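Local coordinates for protein putative oxidoreductase with NAD(P)-binding Rossmann-fold domain (Clostridium difficile, PDB 3UUW) that is a putative oxidoreductase of the GFO/IDH/MocA family that probably binds NAD(P) in its Rossmann-fold domain, at residues C67-Y80 against V91-Q105. Residues are numbered along the deposited sequence; the frame is centred on the assembly and turned at random.
Sequences CDCIFLHSSTETHY and VHVYVDKPLASTVSQ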
ATOM      1  N   CYS A  67      20.562   6.902 -44.553  1.00 23.72           N
ATOM      2  CA  CYS A  67      19.446   7.129 -43.618  1.00 22.08           C
ATOM      3  C   CYS A  67      18.851   8.519 -43.742  1.00 21.97           C
ATOM      4  O   CYS A  67      19.516   9.443 -44.220  1.00 23.73           O
ATOM      5  CB  CYS A  67      19.948   6.959 -42.170  1.00 21.54           C
ATOM      6  SG  CYS A  67      20.465   5.295 -41.767  1.00 23.78           S
ATOM      7  N   ASP A  68      17.597   8.665 -43.319  1.00 20.69           N
ATOM      8  CA  ASP A  68      16.948   9.970 -43.214  1.00 19.84           C
ATOM      9  C   ASP A  68      17.074  10.499 -41.778  1.00 19.30           C
ATOM     10  O   ASP A  68      16.984  11.710 -41.540  1.00 18.33           O
ATOM     11  CB  ASP A  68      15.466   9.870 -43.586  1.00 21.22           C
ATOM     12  CG  ASP A  68      15.246   9.372 -44.986  1.00 23.85           C
ATOM     13  OD1 ASP A  68      15.804   9.990 -45.919  1.00 27.09           O
ATOM     14  OD2 ASP A  68      14.484   8.379 -45.188  1.00 24.32           O
ATOM     15  N   CYS A  69      17.282   9.584 -40.830  1.00 17.21           N
ATOM     16  CA  CYS A  69      17.374   9.952 -39.422  1.00 17.05           C
ATOM     17  C   CYS A  69      18.194   8.927 -38.651  1.00 17.98           C
ATOM     18  O   CYS A  69      18.345   7.770 -39.077  1.00 17.81           O
ATOM     19  CB  CYS A  69      15.983  10.091 -38.808  1.00 16.06           C
ATOM     20  SG  CYS A  69      15.031   8.544 -38.664  1.00 18.99           S
ATOM     21  N   ILE A  70      18.710   9.365 -37.508  1.00 16.72           N
ATOM     22  CA  ILE A  70      19.567   8.562 -36.664  1.00 16.88           C
ATOM     23  C   ILE A  70      19.170   8.716 -35.206  1.00 15.98           C
ATOM     24  O   ILE A  70      18.923   9.836 -34.739  1.00 16.84           O
ATOM     25  CB  ILE A  70      21.040   9.017 -36.787  1.00 17.57           C
ATOM     26  CG1 ILE A  70      21.566   8.832 -38.224  1.00 21.85           C
ATOM     27  CG2 ILE A  70      21.951   8.299 -35.755  1.00 18.44           C
ATOM     28  CD1 ILE A  70      21.898   7.420 -38.607  1.00 23.18           C
ATOM     29  N   PHE A  71      19.115   7.583 -34.508  1.00 15.44           N
ATOM     30  CA  PHE A  71      19.034   7.521 -33.037  1.00 14.25           C
ATOM     31  C   PHE A  71      20.478   7.352 -32.556  1.00 15.55           C
ATOM     32  O   PHE A  71      21.166   6.390 -32.919  1.00 16.79           O
ATOM     33  CB  PHE A  71      18.150   6.345 -32.565  1.00 14.28           C
ATOM     34  CG  PHE A  71      16.682   6.640 -32.599  1.00 15.75           C
ATOM     35  CD1 PHE A  71      15.979   6.617 -33.781  1.00 17.11           C
ATOM     36  CD2 PHE A  71      15.999   6.906 -31.426  1.00 16.01           C
ATOM     37  CE1 PHE A  71      14.632   6.891 -33.809  1.00 17.20           C
ATOM     38  CE2 PHE A  71      14.643   7.185 -31.451  1.00 16.21           C
ATOM     39  CZ  PHE A  71      13.970   7.179 -32.629  1.00 14.88           C
ATOM     40  N   LEU A  72      20.944   8.341 -31.805  1.00 15.58           N
ATOM     41  CA  LEU A  72      22.310   8.402 -31.298  1.00 15.78           C
ATOM     42  C   LEU A  72      22.350   8.179 -29.783  1.00 18.83           C
ATOM     43  O   LEU A  72      21.794   8.955 -28.998  1.00 16.45           O
ATOM     44  CB  LEU A  72      22.902   9.774 -31.640  1.00 16.71           C
ATOM     45  CG  LEU A  72      24.290  10.045 -31.125  1.00 17.59           C
ATOM     46  CD1 LEU A  72      25.304   9.084 -31.722  1.00 17.12           C
ATOM     47  CD2 LEU A  72      24.664  11.492 -31.455  1.00 19.87           C
ATOM     48  N   HIS A  73      23.018   7.108 -29.377  1.00 20.97           N
ATOM     49  CA  HIS A  73      23.051   6.725 -27.960  1.00 23.40           C
ATOM     50  C   HIS A  73      24.471   6.617 -27.474  1.00 26.07           C
ATOM     51  O   HIS A  73      24.781   5.773 -26.645  1.00 30.58           O
ATOM     52  CB  HIS A  73      22.297   5.397 -27.736  1.00 22.90           C
ATOM     53  CG  HIS A  73      20.945   5.358 -28.372  1.00 20.07           C
ATOM     54  ND1 HIS A  73      19.894   6.149 -27.953  1.00 22.07           N
ATOM     55  CD2 HIS A  73      20.475   4.632 -29.411  1.00 19.73           C
ATOM     56  CE1 HIS A  73      18.844   5.923 -28.718  1.00 22.19           C
ATOM     57  NE2 HIS A  73      19.165   5.003 -29.609  1.00 22.00           N
ATOM     58  N   SER A  74      25.330   7.492 -27.978  1.00 27.38           N
ATOM     59  CA  SER A  74      26.754   7.512 -27.593  1.00 28.70           C
ATOM     60  C   SER A  74      27.002   8.325 -26.325  1.00 29.27           C
ATOM     61  O   SER A  74      26.109   8.984 -25.801  1.00 29.94           O
ATOM     62  CB  SER A  74      27.601   8.066 -28.741  1.00 29.58           C
ATOM     63  OG  SER A  74      27.347   9.443 -28.945  1.00 31.06           O
ATOM     64  N   SER A  75      28.233   8.273 -25.828  1.00 30.61           N
ATOM     65  CA  SER A  75      28.588   8.986 -24.621  1.00 32.13           C
ATOM     66  C   SER A  75      28.432  10.475 -24.830  1.00 30.50           C
ATOM     67  O   SER A  75      28.715  10.982 -25.911  1.00 30.98           O
ATOM     68  CB  SER A  75      30.035   8.707 -24.236  1.00 32.53           C
ATOM     69  OG  SER A  75      30.930   9.245 -25.196  1.00 36.81           O
ATOM     70  N   THR A  76      28.043  11.168 -23.769  1.00 29.11           N
ATOM     71  CA  THR A  76      27.811  12.604 -23.829  1.00 28.47           C
ATOM     72  C   THR A  76      28.953  13.381 -24.475  1.00 27.66           C
ATOM     73  O   THR A  76      28.723  14.284 -25.258  1.00 28.28           O
ATOM     74  CB  THR A  76      27.594  13.167 -22.428  1.00 28.75           C
ATOM     75  OG1 THR A  76      26.460  12.529 -21.842  1.00 31.25           O
ATOM     76  CG2 THR A  76      27.372  14.672 -22.471  1.00 28.75           C
ATOM     77  N   GLU A  77      30.193  13.021 -24.160  1.00 27.81           N
ATOM     78  CA  GLU A  77      31.335  13.770 -24.689  1.00 28.10           C
ATOM     79  C   GLU A  77      31.499  13.673 -26.217  1.00 26.60           C
ATOM     80  O   GLU A  77      32.106  14.534 -26.809  1.00 26.60           O
ATOM     81  CB  GLU A  77      32.638  13.361 -23.994  1.00 31.36           C
ATOM     82  CG  GLU A  77      33.127  11.965 -24.333  1.00 36.92           C
ATOM     83  CD  GLU A  77      34.435  11.617 -23.634  1.00 44.72           C
ATOM     84  OE1 GLU A  77      35.228  12.540 -23.347  1.00 50.54           O
ATOM     85  OE2 GLU A  77      34.679  10.415 -23.382  1.00 51.07           O
ATOM     86  N   THR A  78      30.950  12.630 -26.831  1.00 25.94           N
ATOM     87  CA  THR A  78      31.058  12.449 -28.276  1.00 26.21           C
ATOM     88  C   THR A  78      29.892  13.088 -29.031  1.00 24.14           C
ATOM     89  O   THR A  78      29.906  13.159 -30.254  1.00 23.41           O
ATOM     90  CB  THR A  78      31.109  10.942 -28.654  1.00 26.11           C
ATOM     91  OG1 THR A  78      29.871  10.309 -28.311  1.00 30.26           O
ATOM     92  CG2 THR A  78      32.247  10.245 -27.940  1.00 30.98           C
ATOM     93  N   HIS A  79      28.873  13.545 -28.316  1.00 22.48           N
ATOM     94  CA  HIS A  79      27.695  14.099 -29.015  1.00 21.94           C
ATOM     95  C   HIS A  79      28.025  15.232 -29.978  1.00 21.98           C
ATOM     96  O   HIS A  79      27.567  15.228 -31.120  1.00 21.95           O
ATOM     97  CB  HIS A  79      26.679  14.629 -28.011  1.00 21.12           C
ATOM     98  CG  HIS A  79      25.953  13.571 -27.245  1.00 20.97           C
ATOM     99  ND1 HIS A  79      24.927  13.876 -26.377  1.00 21.02           N
ATOM    100  CD2 HIS A  79      26.077  12.221 -27.220  1.00 19.89           C
ATOM    101  CE1 HIS A  79      24.473  12.764 -25.825  1.00 21.80           C
ATOM    102  NE2 HIS A  79      25.152  11.745 -26.320  1.00 21.47           N
ATOM    103  N   TYR A  80      28.761  16.225 -29.510  1.00 22.20           N
ATOM    104  CA  TYR A  80      29.034  17.434 -30.295  1.00 22.61           C
ATOM    105  C   TYR A  80      29.648  17.129 -31.656  1.00 22.78           C
ATOM    106  O   TYR A  80      29.123  17.550 -32.676  1.00 21.75           O
ATOM    107  CB  TYR A  80      29.879  18.416 -29.484  1.00 24.19           C
ATOM    108  CG  TYR A  80      30.324  19.675 -30.210  1.00 25.79           C
ATOM    109  CD1 TYR A  80      29.398  20.619 -30.662  1.00 24.11           C
ATOM    110  CD2 TYR A  80      31.671  19.937 -30.414  1.00 29.96           C
ATOM    111  CE1 TYR A  80      29.799  21.767 -31.300  1.00 22.53           C
ATOM    112  CE2 TYR A  80      32.085  21.073 -31.058  1.00 29.34           C
ATOM    113  CZ  TYR A  80      31.153  21.991 -31.498  1.00 28.07           C
ATOM    114  OH  TYR A  80      31.592  23.112 -32.127  1.00 29.23           O
ATOM    115  N   VAL A  91      20.776  14.355 -42.009  1.00 21.32           N
ATOM    116  CA  VAL A  91      19.918  13.430 -41.268  1.00 19.91           C
ATOM    117  C   VAL A  91      19.381  14.075 -39.990  1.00 19.04           C
ATOM    118  O   VAL A  91      20.098  14.787 -39.305  1.00 18.09           O
ATOM    119  CB  VAL A  91      20.632  12.101 -40.923  1.00 22.38           C
ATOM    120  CG1 VAL A  91      21.172  11.420 -42.205  1.00 23.73           C
ATOM    121  CG2 VAL A  91      21.743  12.315 -39.941  1.00 22.38           C
ATOM    122  N   HIS A  92      18.114  13.793 -39.683  1.00 17.42           N
ATOM    123  CA  HIS A  92      17.493  14.207 -38.418  1.00 17.52           C
ATOM    124  C   HIS A  92      18.157  13.406 -37.320  1.00 17.18           C
ATOM    125  O   HIS A  92      18.593  12.259 -37.537  1.00 17.80           O
ATOM    126  CB  HIS A  92      16.005  13.893 -38.383  1.00 18.29           C
ATOM    127  CG  HIS A  92      15.224  14.478 -39.509  1.00 17.86           C
ATOM    128  ND1 HIS A  92      14.721  15.762 -39.482  1.00 19.61           N
ATOM    129  CD2 HIS A  92      14.852  13.954 -40.694  1.00 17.89           C
ATOM    130  CE1 HIS A  92      14.064  15.996 -40.600  1.00 19.56           C
ATOM    131  NE2 HIS A  92      14.127  14.917 -41.355  1.00 19.65           N
ATOM    132  N   VAL A  93      18.236  13.974 -36.120  1.00 15.77           N
ATOM    133  CA  VAL A  93      18.940  13.300 -35.036  1.00 15.49           C
ATOM    134  C   VAL A  93      18.160  13.295 -33.743  1.00 15.23           C
ATOM    135  O   VAL A  93      17.668  14.336 -33.306  1.00 15.71           O
ATOM    136  CB  VAL A  93      20.281  13.967 -34.775  1.00 14.64           C
ATOM    137  CG1 VAL A  93      21.008  13.296 -33.574  1.00 16.58           C
ATOM    138  CG2 VAL A  93      21.142  13.897 -36.029  1.00 16.29           C
ATOM    139  N   TYR A  94      17.967  12.099 -33.204  1.00 14.94           N
ATOM    140  CA  TYR A  94      17.490  11.916 -31.836  1.00 13.71           C
ATOM    141  C   TYR A  94      18.691  11.515 -30.987  1.00 13.72           C
ATOM    142  O   TYR A  94      19.429  10.588 -31.337  1.00 16.16           O
ATOM    143  CB  TYR A  94      16.430  10.825 -31.771  1.00 14.24           C
ATOM    144  CG  TYR A  94      15.943  10.480 -30.377  1.00 12.30           C
ATOM    145  CD1 TYR A  94      16.702   9.654 -29.511  1.00 14.25           C
ATOM    146  CD2 TYR A  94      14.725  10.981 -29.904  1.00 16.58           C
ATOM    147  CE1 TYR A  94      16.242   9.342 -28.232  1.00 16.11           C
ATOM    148  CE2 TYR A  94      14.263  10.672 -28.632  1.00 16.78           C
ATOM    149  CZ  TYR A  94      15.024   9.858 -27.800  1.00 15.87           C
ATOM    150  OH  TYR A  94      14.531   9.558 -26.541  1.00 17.16           O
ATOM    151  N   VAL A  95      18.907  12.206 -29.874  1.00 14.62           N
ATOM    152  CA  VAL A  95      20.063  11.910 -29.005  1.00 14.09           C
ATOM    153  C   VAL A  95      19.620  11.875 -27.540  1.00 16.27           C
ATOM    154  O   VAL A  95      18.744  12.634 -27.123  1.00 15.39           O
ATOM    155  CB  VAL A  95      21.217  12.964 -29.232  1.00 14.64           C
ATOM    156  CG1 VAL A  95      20.771  14.365 -28.786  1.00 16.74           C
ATOM    157  CG2 VAL A  95      22.445  12.583 -28.521  1.00 15.09           C
ATOM    158  N   ASP A  96      20.219  10.984 -26.755  1.00 18.47           N
ATOM    159  CA  ASP A  96      19.979  11.000 -25.314  1.00 20.23           C
ATOM    160  C   ASP A  96      20.504  12.284 -24.692  1.00 20.07           C
ATOM    161  O   ASP A  96      21.405  12.949 -25.244  1.00 21.59           O
ATOM    162  CB  ASP A  96      20.600   9.799 -24.639  1.00 21.97           C
ATOM    163  CG  ASP A  96      19.762   8.563 -24.841  1.00 25.40           C
ATOM    164  OD1 ASP A  96      18.551   8.572 -24.445  1.00 26.31           O
ATOM    165  OD2 ASP A  96      20.298   7.595 -25.396  1.00 28.78           O
ATOM    166  N   LYS A  97      19.920  12.642 -23.554  1.00 19.64           N
ATOM    167  CA  LYS A  97      20.323  13.840 -22.844  1.00 20.93           C
ATOM    168  C   LYS A  97      21.712  13.660 -22.248  1.00 20.76           C
ATOM    169  O   LYS A  97      22.142  12.523 -22.010  1.00 22.97           O
ATOM    170  CB  LYS A  97      19.286  14.226 -21.767  1.00 21.12           C
ATOM    171  CG  LYS A  97      18.777  13.141 -20.784  1.00 25.24           C
ATOM    172  CD  LYS A  97      19.821  12.669 -19.776  1.00 31.21           C
ATOM    173  CE  LYS A  97      20.355  11.309 -20.132  1.00 32.53           C
ATOM    174  NZ  LYS A  97      21.494  10.906 -19.279  1.00 31.96           N
ATOM    175  N   PRO A  98      22.462  14.756 -22.088  1.00 20.25           N
ATOM    176  CA  PRO A  98      22.159  16.111 -22.552  1.00 19.48           C
ATOM    177  C   PRO A  98      22.577  16.234 -24.024  1.00 19.14           C
ATOM    178  O   PRO A  98      23.314  15.380 -24.540  1.00 18.73           O
ATOM    179  CB  PRO A  98      23.051  16.964 -21.666  1.00 20.44           C
ATOM    180  CG  PRO A  98      24.256  16.144 -21.501  1.00 21.32           C
ATOM    181  CD  PRO A  98      23.768  14.712 -21.409  1.00 21.22           C
ATOM    182  N   LEU A  99      22.130  17.278 -24.693  1.00 18.88           N
ATOM    183  CA  LEU A  99      22.433  17.481 -26.115  1.00 17.60           C
ATOM    184  C   LEU A  99      23.947  17.405 -26.359  1.00 19.48           C
ATOM    185  O   LEU A  99      24.423  16.578 -27.141  1.00 18.83           O
ATOM    186  CB  LEU A  99      21.891  18.830 -26.555  1.00 16.91           C
ATOM    187  CG  LEU A  99      22.129  19.258 -28.001  1.00 17.33           C
ATOM    188  CD1 LEU A  99      21.812  18.116 -28.975  1.00 16.83           C
ATOM    189  CD2 LEU A  99      21.292  20.495 -28.345  1.00 16.83           C
ATOM    190  N   ALA A 100      24.698  18.254 -25.672  1.00 18.92           N
ATOM    191  CA  ALA A 100      26.147  18.243 -25.775  1.00 20.24           C
ATOM    192  C   ALA A 100      26.797  18.499 -24.407  1.00 20.94           C
ATOM    193  O   ALA A 100      26.113  18.791 -23.426  1.00 19.20           O
ATOM    194  CB  ALA A 100      26.602  19.268 -26.823  1.00 18.50           C
ATOM    195  N   SER A 101      28.118  18.370 -24.325  1.00 21.39           N
ATOM    196  CA  SER A 101      28.801  18.574 -23.054  1.00 22.64           C
ATOM    197  C   SER A 101      28.530  19.949 -22.427  1.00 21.80           C
ATOM    198  O   SER A 101      28.496  20.098 -21.189  1.00 22.16           O
ATOM    199  CB  SER A 101      30.304  18.369 -23.249  1.00 24.39           C
ATOM    200  OG  SER A 101      30.562  17.050 -23.706  1.00 28.52           O
ATOM    201  N   THR A 102      28.395  20.968 -23.267  1.00 20.37           N
ATOM    202  CA  THR A 102      28.098  22.317 -22.803  1.00 19.86           C
ATOM    203  C   THR A 102      26.864  22.871 -23.514  1.00 18.60           C
ATOM    204  O   THR A 102      26.526  22.442 -24.594  1.00 17.71           O
ATOM    205  CB  THR A 102      29.276  23.306 -23.058  1.00 21.10           C
ATOM    206  OG1 THR A 102      29.367  23.627 -24.454  1.00 22.21           O
ATOM    207  CG2 THR A 102      30.618  22.744 -22.558  1.00 23.79           C
ATOM    208  N   VAL A 103      26.184  23.812 -22.877  1.00 18.31           N
ATOM    209  CA  VAL A 103      25.027  24.463 -23.502  1.00 17.48           C
ATOM    210  C   VAL A 103      25.452  25.219 -24.777  1.00 18.25           C
ATOM    211  O   VAL A 103      24.753  25.198 -25.777  1.00 18.17           O
ATOM    212  CB  VAL A 103      24.342  25.408 -22.527  1.00 17.45           C
ATOM    213  CG1 VAL A 103      23.301  26.262 -23.250  1.00 17.28           C
ATOM    214  CG2 VAL A 103      23.695  24.605 -21.384  1.00 18.16           C
ATOM    215  N   SER A 104      26.617  25.865 -24.721  1.00 20.76           N
ATOM    216  CA  SER A 104      27.126  26.616 -25.867  1.00 21.21           C
ATOM    217  C   SER A 104      27.238  25.707 -27.096  1.00 20.10           C
ATOM    218  O   SER A 104      26.790  26.064 -28.187  1.00 19.63           O
ATOM    219  CB  SER A 104      28.477  27.233 -25.514  1.00 23.93           C
ATOM    220  OG  SER A 104      28.828  28.198 -26.459  1.00 27.10           O
ATOM    221  N   GLN A 105      27.814  24.518 -26.911  1.00 19.59           N
ATOM    222  CA  GLN A 105      27.874  23.534 -27.996  1.00 19.15           C
ATOM    223  C   GLN A 105      26.472  23.172 -28.467  1.00 19.03           C
ATOM    224  O   GLN A 105      26.214  23.088 -29.670  1.00 16.96           O
ATOM    225  CB  GLN A 105      28.598  22.277 -27.534  1.00 19.81           C
ATOM    226  CG  GLN A 105      30.095  22.461 -27.424  1.00 22.71           C
ATOM    227  CD  GLN A 105      30.762  21.297 -26.760  1.00 24.27           C
ATOM    228  OE1 GLN A 105      30.107  20.370 -26.289  1.00 25.78           O
ATOM    229  NE2 GLN A 105      32.076  21.349 -26.693  1.00 30.54           N
TER
HETATM  230  O   HOH W   1      29.398  16.736 -26.591  1.00 22.91           O
HETATM  231  O   HOH W   2      24.184  11.141 -23.221  1.00 40.26           O
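I70 N and L72 N donate to H92 O and Y94 O, and I70 O accepts from Y94 N. I70 lies beside V93 and L72 beside V95. This is a beta-alpha-beta crossover of the Rossmann fold, helix 79-88 linking parallel strands 69-72 and 92-95. On one sheet face the F71 and Y94 rings meet obliquely, planes at 34°. F71 CD2 lies 3.4 Å from Y94 CD1, and Y94 CB sits over the F71 ring near its rim. On the other, L72 CD2 rests on V95 CG2 (3.8 Å).

H73 ND1 donates to D96 OD2 at 3.0 Å, near the imidazole plane but from above the carboxylate plane. D96 OD1 is hydrogen-bonded to Y22 OH, whose ring stacks on H73.

H79 CG lies anti to the carbonyl carbon (chi1 -72°), which puts the ring between T76 CA and V95 CG2, the latter 3.5 Å from its centroid. Across the contact H79 ND1 donates to L99 O, and more weakly to P98 O after the cis peptide. NE2 donates back to S74 O. Two donating nitrogens would fit a probably charged ring. The Q105 amide stacks on the Y80 ring, planes 6° apart, with Q105 CG 3.9 Å from the Y80 centroid.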